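Side-chain contacts in 3-hydroxyisobutyrate dehydrogenase (Thermus thermophilus, PDB 2CVZ), which probably catalyses the NADP-dependent oxidation of 3-hydroxyisobutyrate, a step of valine catabolism: residues V4-L9 with Y14-H19; L37-Q40 with G44-A47; V58-L63 with L146-K151. All blocks are in the same frame, centred on the assembly; numbering follows the deposited sequence.

Interaction 1: V4-L9 with Y14-H19; sequences VAFIGL and YPMAGH. With NDP (NADPH dihydro-nicotinamide-adenine-dinucleotide phosphate), chain G.
F6, on strand 4-7, meets A17 and M16 of helix 13-23, and its side chain can be followed outward atom by atom. CB already lies 3.7 Å from A17 CB. CG comes nearer still, 3.6 Å from A17 CB, and CD1 and CD2 sit at equal distances beyond it. The ring is thus laid under the methyl: A17 CB stands over one face, 29° off the ring normal and 4.1 Å from the F6 centroid, a CH-pi contact. At the far end CE1 and CZ leave A17 and reach M16, with F6 CZ 4.0 Å from M16 CB. With CG anti to the backbone N (chi1 -157°), the ring lies between strand and helix. M16 is a selenomethionine, and its side chain crosses that of F6 at about a right angle. Were F6 replaced by an alanine, the A17 methyl would probably lose its aromatic face and a gap would open between strand and helix beside M16.

Past the strand, L9 shares the same methyl, its CD2 3.8 Å from A17 CB. L9 CB meets the edge of the Y14 ring at CD1, 4.0 Å away. The hydroxyl of that tyrosine turns elsewhere, to a hydrogen bond with E42.

In the turn, G8 has phi +97°, where a side chain would run into the preceding carbonyl, and L9 N lies 3.2 Å from NDP O3B. No hydrogen bond joins the two segments: strand and helix of this Rossmann-type unit are held here by apolar packing, while the glycine turn between them borders the cofactor.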
loop_
_atom_site.group_PDB
_atom_site.type_symbol
_atom_site.label_atom_id
_atom_site.label_comp_id
_atom_site.label_asym_id
_atom_site.label_seq_id
_atom_site.Cartn_x
_atom_site.Cartn_y
_atom_site.Cartn_z
ATOM N N VAL C 4 35.118 32.582 -0.700
ATOM C CA VAL C 4 34.224 31.448 -0.847
ATOM C C VAL C 4 33.431 31.723 -2.115
ATOM O O VAL C 4 33.412 32.853 -2.606
ATOM C CB VAL C 4 33.269 31.301 0.360
ATOM C CG1 VAL C 4 34.083 31.073 1.630
ATOM C CG2 VAL C 4 32.394 32.539 0.496
ATOM N N ALA C 5 32.800 30.695 -2.666
ATOM C CA ALA C 5 32.028 30.877 -3.885
ATOM C C ALA C 5 30.791 30.008 -3.825
ATOM O O ALA C 5 30.801 28.960 -3.185
ATOM C CB ALA C 5 32.874 30.506 -5.099
ATOM N N PHE C 6 29.725 30.447 -4.485
ATOM C CA PHE C 6 28.487 29.682 -4.489
ATOM C C PHE C 6 27.992 29.482 -5.916
ATOM O O PHE C 6 27.972 30.421 -6.719
ATOM C CB PHE C 6 27.410 30.406 -3.676
ATOM C CG PHE C 6 26.325 29.496 -3.166
ATOM C CD1 PHE C 6 26.356 29.024 -1.856
ATOM C CD2 PHE C 6 25.285 29.090 -4.000
ATOM C CE1 PHE C 6 25.366 28.157 -1.384
ATOM C CE2 PHE C 6 24.293 28.225 -3.538
ATOM C CZ PHE C 6 24.333 27.759 -2.228
ATOM N N ILE C 7 27.595 28.252 -6.224
ATOM C CA ILE C 7 27.086 27.911 -7.546
ATOM C C ILE C 7 25.643 27.439 -7.431
ATOM O O ILE C 7 25.347 26.528 -6.659
ATOM C CB ILE C 7 27.917 26.780 -8.191
ATOM C CG1 ILE C 7 29.353 27.253 -8.425
ATOM C CG2 ILE C 7 27.264 26.334 -9.490
ATOM C CD1 ILE C 7 30.292 26.154 -8.887
ATOM N N GLY C 8 24.752 28.062 -8.196
ATOM C CA GLY C 8 23.352 27.679 -8.160
ATOM C C GLY C 8 22.537 28.567 -7.242
ATOM O O GLY C 8 22.267 28.212 -6.094
ATOM N N LEU C 9 22.136 29.727 -7.753
ATOM C CA LEU C 9 21.355 30.676 -6.970
ATOM C C LEU C 9 19.857 30.455 -7.151
ATOM O O LEU C 9 19.151 31.315 -7.679
ATOM C CB LEU C 9 21.733 32.107 -7.371
ATOM C CG LEU C 9 23.237 32.403 -7.333
ATOM C CD1 LEU C 9 23.498 33.820 -7.823
ATOM C CD2 LEU C 9 23.764 32.223 -5.911
ATOM N N TYR C 14 20.066 31.108 -3.642
ATOM C CA TYR C 14 20.075 32.566 -3.604
ATOM C C TYR C 14 20.201 33.089 -2.165
ATOM O O TYR C 14 21.167 33.779 -1.834
ATOM C CB TYR C 14 18.808 33.116 -4.273
ATOM C CG TYR C 14 18.870 34.593 -4.603
ATOM C CD1 TYR C 14 19.506 35.046 -5.761
ATOM C CD2 TYR C 14 18.303 35.537 -3.751
ATOM C CE1 TYR C 14 19.572 36.414 -6.059
ATOM C CE2 TYR C 14 18.363 36.896 -4.037
ATOM C CZ TYR C 14 18.996 37.328 -5.188
ATOM O OH TYR C 14 19.053 38.677 -5.457
ATOM N N PRO C 15 19.234 32.769 -1.287
ATOM C CA PRO C 15 19.355 33.267 0.090
ATOM C C PRO C 15 20.565 32.698 0.837
ATOM O O PRO C 15 21.201 33.400 1.620
ATOM C CB PRO C 15 18.021 32.866 0.726
ATOM C CG PRO C 15 17.621 31.644 -0.054
ATOM C CD PRO C 15 17.971 32.030 -1.468
HETATM N N MSE C 16 20.884 31.431 0.588
HETATM C CA MSE C 16 22.029 30.804 1.244
HETATM C C MSE C 16 23.312 31.561 0.939
HETATM O O MSE C 16 24.099 31.865 1.842
HETATM C CB MSE C 16 22.170 29.352 0.788
HETATM C CG MSE C 16 21.123 28.429 1.368
HETATM SE SE MSE C 16 21.216 26.669 0.573
HETATM C CE MSE C 16 22.840 26.047 1.395
ATOM N N ALA C 17 23.522 31.863 -0.338
ATOM C CA ALA C 17 24.710 32.590 -0.759
ATOM C C ALA C 17 24.664 34.003 -0.196
ATOM O O ALA C 17 25.696 34.655 -0.049
ATOM C CB ALA C 17 24.791 32.630 -2.280
ATOM N N GLY C 18 23.459 34.476 0.109
ATOM C CA GLY C 18 23.315 35.807 0.670
ATOM C C GLY C 18 23.958 35.873 2.044
ATOM O O GLY C 18 24.639 36.847 2.380
ATOM N N HIS C 19 23.742 34.838 2.849
ATOM C CA HIS C 19 24.332 34.800 4.181
ATOM C C HIS C 19 25.851 34.771 4.083
ATOM O O HIS C 19 26.543 35.441 4.853
ATOM C CB HIS C 19 23.812 33.589 4.954
ATOM C CG HIS C 19 22.405 33.757 5.433
ATOM N ND1 HIS C 19 22.072 34.611 6.462
ATOM C CD2 HIS C 19 21.239 33.242 4.978
ATOM C CE1 HIS C 19 20.760 34.616 6.621
ATOM N NE2 HIS C 19 20.231 33.793 5.731
HETATM P PA NDP G . 15.637 25.644 -7.884
HETATM O O1A NDP G . 15.050 26.835 -7.330
HETATM O O2A NDP G . 14.980 24.819 -8.959
HETATM O O5B NDP G . 17.136 26.083 -8.376
HETATM C C5B NDP G . 17.981 25.125 -9.025
HETATM C C4B NDP G . 19.253 25.912 -9.306
HETATM O O4B NDP G . 20.133 24.996 -10.014
HETATM C C3B NDP G . 19.129 27.148 -10.137
HETATM O O3B NDP G . 20.080 28.136 -9.662
HETATM C C2B NDP G . 19.491 26.724 -11.508
HETATM O O2B NDP G . 19.895 27.723 -12.447
HETATM C C1B NDP G . 20.499 25.657 -11.215
HETATM N N9A NDP G . 20.635 24.679 -12.328
HETATM C C8A NDP G . 19.666 23.785 -12.842
HETATM N N7A NDP G . 20.164 23.069 -13.832
HETATM C C5A NDP G . 21.460 23.476 -13.990
HETATM C C6A NDP G . 22.510 23.107 -14.862
HETATM N N6A NDP G . 22.317 22.161 -15.782
HETATM N N1A NDP G . 23.714 23.722 -14.753
HETATM C C2A NDP G . 23.904 24.681 -13.818
HETATM N N3A NDP G . 22.980 25.102 -12.948
HETATM C C4A NDP G . 21.764 24.454 -13.085
HETATM O O3 NDP G . 16.029 24.639 -6.739
HETATM P PN NDP G . 15.952 24.601 -5.144
HETATM O O1N NDP G . 14.534 24.695 -4.785
HETATM O O2N NDP G . 16.923 25.664 -4.718
HETATM O O5D NDP G . 16.631 23.185 -4.855
HETATM C C5D NDP G . 18.045 22.924 -5.135
HETATM C C4D NDP G . 18.458 21.687 -4.280
HETATM O O4D NDP G . 18.094 21.960 -2.929
HETATM C C3D NDP G . 17.669 20.431 -4.664
HETATM O O3D NDP G . 18.545 19.296 -4.607
HETATM C C2D NDP G . 16.535 20.381 -3.675
HETATM O O2D NDP G . 16.006 19.068 -3.620
HETATM C C1D NDP G . 17.339 20.868 -2.397
HETATM N N1N NDP G . 16.490 21.412 -1.292
HETATM C C2N NDP G . 15.398 22.257 -1.634
HETATM C C3N NDP G . 14.612 22.774 -0.524
HETATM C C7N NDP G . 13.473 23.661 -0.781
HETATM O O7N NDP G . 12.575 23.881 0.058
HETATM N N7N NDP G . 13.364 24.298 -1.963
HETATM C C4N NDP G . 14.969 22.416 0.783
HETATM C C5N NDP G . 16.024 21.602 1.081
HETATM C C6N NDP G . 16.786 21.100 0.046
HETATM P P2B NDP G . 18.909 28.646 -13.216
HETATM O O1X NDP G . 19.675 28.998 -14.429
HETATM O O2X NDP G . 18.586 29.816 -12.355
HETATM O O3X NDP G . 17.642 27.868 -13.565
#

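Interaction 2: L37-Q40 with G44-A47; sequences LRHQ and GSEA
Three hydrogen bonds tie L37-Q40 to G44-A47, and each uses a different pairing of groups. The first is side chain to side chain: H39 ND1 and S45 OG are 2.7 Å apart, and the bond is nearly straight (169°). The hydroxyl lies at the edge of the imidazole, near its plane. H39 CG is anti to the backbone N (chi1 -166°), which swings the imidazole to the S45 side, and chi2 turns ND1 to the hydroxyl. The second ring nitrogen, NE2, bonds to Y14 O, so the imidazole is gripped through both nitrogens and its rotation is fixed.

The second is side chain to backbone. The extended chain of Q40 carries OE1 to A47 N, 3.0 Å away. This amide lies in the carbonyl plane, on a lone pair of OE1. A water also donates to OE1 at 2.6 Å and spans to A47 O, giving the glutamine oxygen two donors; A47 N is held directly and A47 O through the water.

The third is backbone to backbone: G44 N donates to Q40 O at 3.0 Å, from above the carbonyl plane. G44, with phi +90°, is the first residue to leave helical geometry.

Apolar contact is slight. The A47 methyl points toward the helix, where L37 CD2 lies 4.2 Å from A47 CB. The charge of E46 is paired beyond the contact, in a salt bridge to R52.

Together these bonds fasten the end of helix 34-43 to the chain that doubles back into strand 46-47, the second helix-to-strand return of a Rossmann-type beta-alpha-beta succession, at the outermost strand of the sheet on this side.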
loop_
_atom_site.group_PDB
_atom_site.type_symbol
_atom_site.label_atom_id
_atom_site.label_comp_id
_atom_site.label_asym_id
_atom_site.label_seq_id
_atom_site.Cartn_x
_atom_site.Cartn_y
_atom_site.Cartn_z
ATOM N N LEU C 37 23.904 38.658 -11.116
ATOM C CA LEU C 37 24.025 40.113 -11.080
ATOM C C LEU C 37 23.128 40.707 -10.001
ATOM O O LEU C 37 23.545 41.595 -9.255
ATOM C CB LEU C 37 23.649 40.721 -12.438
ATOM C CG LEU C 37 24.578 40.441 -13.620
ATOM C CD1 LEU C 37 24.036 41.144 -14.857
ATOM C CD2 LEU C 37 25.986 40.930 -13.308
ATOM N N ARG C 38 21.894 40.219 -9.925
ATOM C CA ARG C 38 20.945 40.695 -8.933
ATOM C C ARG C 38 21.440 40.400 -7.520
ATOM O O ARG C 38 21.283 41.192 -6.601
ATOM C CB ARG C 38 19.609 39.990 -9.174
ATOM C CG ARG C 38 18.597 40.264 -8.062
ATOM C CD ARG C 38 17.166 39.919 -8.488
ATOM N NE ARG C 38 16.426 39.321 -7.373
ATOM C CZ ARG C 38 15.998 38.055 -7.526
ATOM N NH1 ARG C 38 16.252 37.398 -8.645
ATOM N NH2 ARG C 38 15.319 37.463 -6.539
ATOM N N HIS C 39 22.049 39.230 -7.352
ATOM C CA HIS C 39 22.562 38.808 -6.052
ATOM C C HIS C 39 23.681 39.748 -5.597
ATOM O O HIS C 39 23.758 40.117 -4.423
ATOM C CB HIS C 39 23.072 37.362 -6.144
ATOM C CG HIS C 39 23.306 36.712 -4.815
ATOM N ND1 HIS C 39 24.450 36.915 -4.074
ATOM C CD2 HIS C 39 22.531 35.874 -4.085
ATOM C CE1 HIS C 39 24.371 36.229 -2.947
ATOM N NE2 HIS C 39 23.215 35.589 -2.929
ATOM N N GLN C 40 24.541 40.132 -6.533
ATOM C CA GLN C 40 25.638 41.043 -6.227
ATOM C C GLN C 40 25.076 42.369 -5.730
ATOM O O GLN C 40 25.573 42.940 -4.765
ATOM C CB GLN C 40 26.493 41.286 -7.471
ATOM C CG GLN C 40 27.570 42.342 -7.274
ATOM C CD GLN C 40 28.451 42.516 -8.491
ATOM O OE1 GLN C 40 28.943 41.541 -9.059
ATOM N NE2 GLN C 40 28.668 43.765 -8.892
ATOM N N GLY C 44 26.108 42.070 -1.968
ATOM C CA GLY C 44 27.511 42.450 -1.935
ATOM C C GLY C 44 28.445 41.340 -2.383
ATOM O O GLY C 44 29.653 41.383 -2.133
ATOM N N SER C 45 27.884 40.324 -3.028
ATOM C CA SER C 45 28.688 39.226 -3.541
ATOM C C SER C 45 29.247 39.727 -4.864
ATOM O O SER C 45 28.966 40.860 -5.263
ATOM C CB SER C 45 27.814 37.994 -3.780
ATOM O OG SER C 45 26.696 38.317 -4.593
ATOM N N GLU C 46 30.042 38.902 -5.536
ATOM C CA GLU C 46 30.600 39.292 -6.825
ATOM C C GLU C 46 30.246 38.248 -7.872
ATOM O O GLU C 46 30.711 37.109 -7.808
ATOM C CB GLU C 46 32.123 39.432 -6.754
ATOM C CG GLU C 46 32.711 40.184 -7.949
ATOM C CD GLU C 46 34.230 40.149 -7.994
ATOM O OE1 GLU C 46 34.863 40.155 -6.918
ATOM O OE2 GLU C 46 34.791 40.130 -9.112
ATOM N N ALA C 47 29.405 38.634 -8.827
ATOM C CA ALA C 47 29.006 37.724 -9.895
ATOM C C ALA C 47 30.196 37.568 -10.830
ATOM O O ALA C 47 30.747 38.557 -11.306
ATOM C CB ALA C 47 27.809 38.295 -10.647
HETATM O O HOH W 1 30.510 41.372 -11.091
#

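Interaction 3: V58-L63 with L146-K151; sequences VIFTCL and LAYAKK. With NDP (NADPH dihydro-nicotinamide-adenine-dinucleotide phosphate), chain G.
F60 and Y148 meet through F60 CE2 and the phenol end of Y148, their side chains arriving from opposite directions. F60 CE2 lies 3.2 Å from Y148 OH and 3.8 Å from Y148 CE2. Each ring offers atoms near its own plane, but the planes stand at 79° and the centroids 5.9 Å apart, an oblique pairing with neither face covering the other. L146 joins at the same rim of F60: its CD2 lies in the plane of that ring, 3.9 Å from F60 CE2. A leucine methyl and the phenol oxygen thus meet the same corner of the phenyl ring.

In the next shell, a type I turn from L146 to A149, closed by A149 N to L146 O at 3.1 Å, sets these two side chains side by side. With CG between its backbone N and carbonyl carbon (chi1 49°), Y148 points its hydroxyl end at the F60 ring; its side chain also packs on H19 and M16 of helix 13-23 and on L128 and V130 of strand 128-133.

F60 belongs to strand 58-61, neighbour of strand 4-7 in the parallel part of the Rossmann-type sheet, and the contact joins it to the turn leading into the outermost strand 149-156. F60 itself packs on L20.

Just past the end of strand 58-61 the chain reaches NADPH: C62 SG lies 3.6 Å from NDP O4D, and L63 CD2 lies 3.6 Å from NDP N3A. Beyond the turn, K151 forms a salt bridge with E198 of a second subunit.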
loop_
_atom_site.group_PDB
_atom_site.type_symbol
_atom_site.label_atom_id
_atom_site.label_comp_id
_atom_site.label_asym_id
_atom_site.label_seq_id
_atom_site.Cartn_x
_atom_site.Cartn_y
_atom_site.Cartn_z
ATOM N N VAL C 58 36.665 27.565 -0.473
ATOM C CA VAL C 58 35.497 26.721 -0.275
ATOM C C VAL C 58 34.456 27.027 -1.343
ATOM O O VAL C 58 34.012 28.167 -1.488
ATOM C CB VAL C 58 34.851 26.942 1.110
ATOM C CG1 VAL C 58 33.699 25.957 1.307
ATOM C CG2 VAL C 58 35.891 26.775 2.205
ATOM N N ILE C 59 34.081 25.998 -2.092
ATOM C CA ILE C 59 33.088 26.129 -3.147
ATOM C C ILE C 59 31.793 25.466 -2.687
ATOM O O ILE C 59 31.813 24.335 -2.201
ATOM C CB ILE C 59 33.563 25.433 -4.444
ATOM C CG1 ILE C 59 34.800 26.148 -4.994
ATOM C CG2 ILE C 59 32.445 25.422 -5.475
ATOM C CD1 ILE C 59 35.401 25.484 -6.211
ATOM N N PHE C 60 30.678 26.178 -2.828
ATOM C CA PHE C 60 29.369 25.648 -2.448
ATOM C C PHE C 60 28.508 25.433 -3.683
ATOM O O PHE C 60 28.582 26.203 -4.639
ATOM C CB PHE C 60 28.597 26.617 -1.551
ATOM C CG PHE C 60 29.197 26.829 -0.196
ATOM C CD1 PHE C 60 30.275 27.690 -0.024
ATOM C CD2 PHE C 60 28.653 26.202 0.920
ATOM C CE1 PHE C 60 30.802 27.927 1.245
ATOM C CE2 PHE C 60 29.172 26.433 2.195
ATOM C CZ PHE C 60 30.247 27.296 2.357
ATOM N N THR C 61 27.677 24.397 -3.651
ATOM C CA THR C 61 26.764 24.129 -4.749
ATOM C C THR C 61 25.410 23.727 -4.191
ATOM O O THR C 61 25.323 23.056 -3.168
ATOM C CB THR C 61 27.260 22.988 -5.674
ATOM O OG1 THR C 61 27.647 21.855 -4.887
ATOM C CG2 THR C 61 28.432 23.455 -6.522
ATOM N N CYS C 62 24.351 24.180 -4.846
ATOM C CA CYS C 62 23.003 23.813 -4.446
ATOM C C CYS C 62 22.228 23.734 -5.745
ATOM O O CYS C 62 21.527 24.673 -6.133
ATOM C CB CYS C 62 22.379 24.847 -3.514
ATOM S SG CYS C 62 20.840 24.236 -2.802
ATOM N N LEU C 63 22.388 22.598 -6.415
ATOM C CA LEU C 63 21.764 22.340 -7.704
ATOM C C LEU C 63 20.647 21.305 -7.575
ATOM O O LEU C 63 20.462 20.708 -6.515
ATOM C CB LEU C 63 22.848 21.861 -8.675
ATOM C CG LEU C 63 24.024 22.845 -8.782
ATOM C CD1 LEU C 63 25.211 22.199 -9.487
ATOM C CD2 LEU C 63 23.563 24.091 -9.520
ATOM N N LEU C 146 29.641 27.852 7.368
ATOM C CA LEU C 146 28.222 27.588 7.151
ATOM C C LEU C 146 27.365 28.698 7.750
ATOM O O LEU C 146 26.585 28.472 8.675
ATOM C CB LEU C 146 27.853 26.233 7.763
ATOM C CG LEU C 146 28.794 25.097 7.350
ATOM C CD1 LEU C 146 28.354 23.791 8.006
ATOM C CD2 LEU C 146 28.803 24.963 5.830
ATOM N N ALA C 147 27.510 29.899 7.196
ATOM C CA ALA C 147 26.797 31.082 7.669
ATOM C C ALA C 147 25.277 31.031 7.547
ATOM O O ALA C 147 24.578 31.825 8.176
ATOM C CB ALA C 147 27.329 32.325 6.946
ATOM N N TYR C 148 24.767 30.106 6.741
ATOM C CA TYR C 148 23.326 29.974 6.543
ATOM C C TYR C 148 22.693 28.912 7.436
ATOM O O TYR C 148 21.487 28.668 7.355
ATOM C CB TYR C 148 23.041 29.626 5.079
ATOM C CG TYR C 148 23.885 28.477 4.557
ATOM C CD1 TYR C 148 23.706 27.176 5.031
ATOM C CD2 TYR C 148 24.881 28.700 3.606
ATOM C CE1 TYR C 148 24.506 26.122 4.571
ATOM C CE2 TYR C 148 25.685 27.657 3.140
ATOM C CZ TYR C 148 25.492 26.371 3.626
ATOM O OH TYR C 148 26.287 25.341 3.168
ATOM N N ALA C 149 23.501 28.300 8.297
ATOM C CA ALA C 149 23.015 27.228 9.160
ATOM C C ALA C 149 23.045 27.483 10.661
ATOM O O ALA C 149 23.744 28.370 11.154
ATOM C CB ALA C 149 23.795 25.950 8.860
ATOM N N LYS C 150 22.262 26.679 11.375
ATOM C CA LYS C 150 22.194 26.739 12.826
ATOM C C LYS C 150 22.672 25.374 13.315
ATOM O O LYS C 150 23.809 25.231 13.765
ATOM C CB LYS C 150 20.758 27.005 13.290
ATOM C CG LYS C 150 20.619 27.168 14.799
ATOM C CD LYS C 150 19.220 27.629 15.179
ATOM C CE LYS C 150 19.087 27.827 16.684
ATOM N NZ LYS C 150 17.739 28.347 17.054
ATOM N N LYS C 151 21.807 24.369 13.202
ATOM C CA LYS C 151 22.140 23.009 13.612
ATOM C C LYS C 151 22.978 22.315 12.540
ATOM O O LYS C 151 22.538 22.154 11.403
ATOM C CB LYS C 151 20.858 22.207 13.859
ATOM C CG LYS C 151 21.069 20.701 13.967
ATOM C CD LYS C 151 21.776 20.301 15.253
ATOM C CE LYS C 151 20.854 20.431 16.457
ATOM N NZ LYS C 151 21.525 19.998 17.715
HETATM P PA NDP G . 15.637 25.644 -7.884
HETATM O O1A NDP G . 15.050 26.835 -7.330
HETATM O O2A NDP G . 14.980 24.819 -8.959
HETATM O O5B NDP G . 17.136 26.083 -8.376
HETATM C C5B NDP G . 17.981 25.125 -9.025
HETATM C C4B NDP G . 19.253 25.912 -9.306
HETATM O O4B NDP G . 20.133 24.996 -10.014
HETATM C C3B NDP G . 19.129 27.148 -10.137
HETATM O O3B NDP G . 20.080 28.136 -9.662
HETATM C C2B NDP G . 19.491 26.724 -11.508
HETATM O O2B NDP G . 19.895 27.723 -12.447
HETATM C C1B NDP G . 20.499 25.657 -11.215
HETATM N N9A NDP G . 20.635 24.679 -12.328
HETATM C C8A NDP G . 19.666 23.785 -12.842
HETATM N N7A NDP G . 20.164 23.069 -13.832
HETATM C C5A NDP G . 21.460 23.476 -13.990
HETATM C C6A NDP G . 22.510 23.107 -14.862
HETATM N N6A NDP G . 22.317 22.161 -15.782
HETATM N N1A NDP G . 23.714 23.722 -14.753
HETATM C C2A NDP G . 23.904 24.681 -13.818
HETATM N N3A NDP G . 22.980 25.102 -12.948
HETATM C C4A NDP G . 21.764 24.454 -13.085
HETATM O O3 NDP G . 16.029 24.639 -6.739
HETATM P PN NDP G . 15.952 24.601 -5.144
HETATM O O1N NDP G . 14.534 24.695 -4.785
HETATM O O2N NDP G . 16.923 25.664 -4.718
HETATM O O5D NDP G . 16.631 23.185 -4.855
HETATM C C5D NDP G . 18.045 22.924 -5.135
HETATM C C4D NDP G . 18.458 21.687 -4.280
HETATM O O4D NDP G . 18.094 21.960 -2.929
HETATM C C3D NDP G . 17.669 20.431 -4.664
HETATM O O3D NDP G . 18.545 19.296 -4.607
HETATM C C2D NDP G . 16.535 20.381 -3.675
HETATM O O2D NDP G . 16.006 19.068 -3.620
HETATM C C1D NDP G . 17.339 20.868 -2.397
HETATM N N1N NDP G . 16.490 21.412 -1.292
HETATM C C2N NDP G . 15.398 22.257 -1.634
HETATM C C3N NDP G . 14.612 22.774 -0.524
HETATM C C7N NDP G . 13.473 23.661 -0.781
HETATM O O7N NDP G . 12.575 23.881 0.058
HETATM N N7N NDP G . 13.364 24.298 -1.963
HETATM C C4N NDP G . 14.969 22.416 0.783
HETATM C C5N NDP G . 16.024 21.602 1.081
HETATM C C6N NDP G . 16.786 21.100 0.046
HETATM P P2B NDP G . 18.909 28.646 -13.216
HETATM O O1X NDP G . 19.675 28.998 -14.429
HETATM O O2X NDP G . 18.586 29.816 -12.355
HETATM O O3X NDP G . 17.642 27.868 -13.565
#

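In the fold
The three contacts follow one another along the chain, all in the NAD-binding domain and all reaching one mixed sheet. Interactions 1 and 3 are neighbours, their centres 8 Å apart, because strands 4-7 and 58-61 lie side by side; backbone pairing of A5 and I7 with F60 joins them, and both touch NADPH. Interaction 2 has its centre 10 Å from that of interaction 1, which it meets where H39 packs against helix 13-23. Interactions 2 and 3 do not touch; their centres are 17 Å apart. Successive strand-helix units thus build the cofactor-binding domain outward from strand 4-7, with interaction 2 toward the sheet margin.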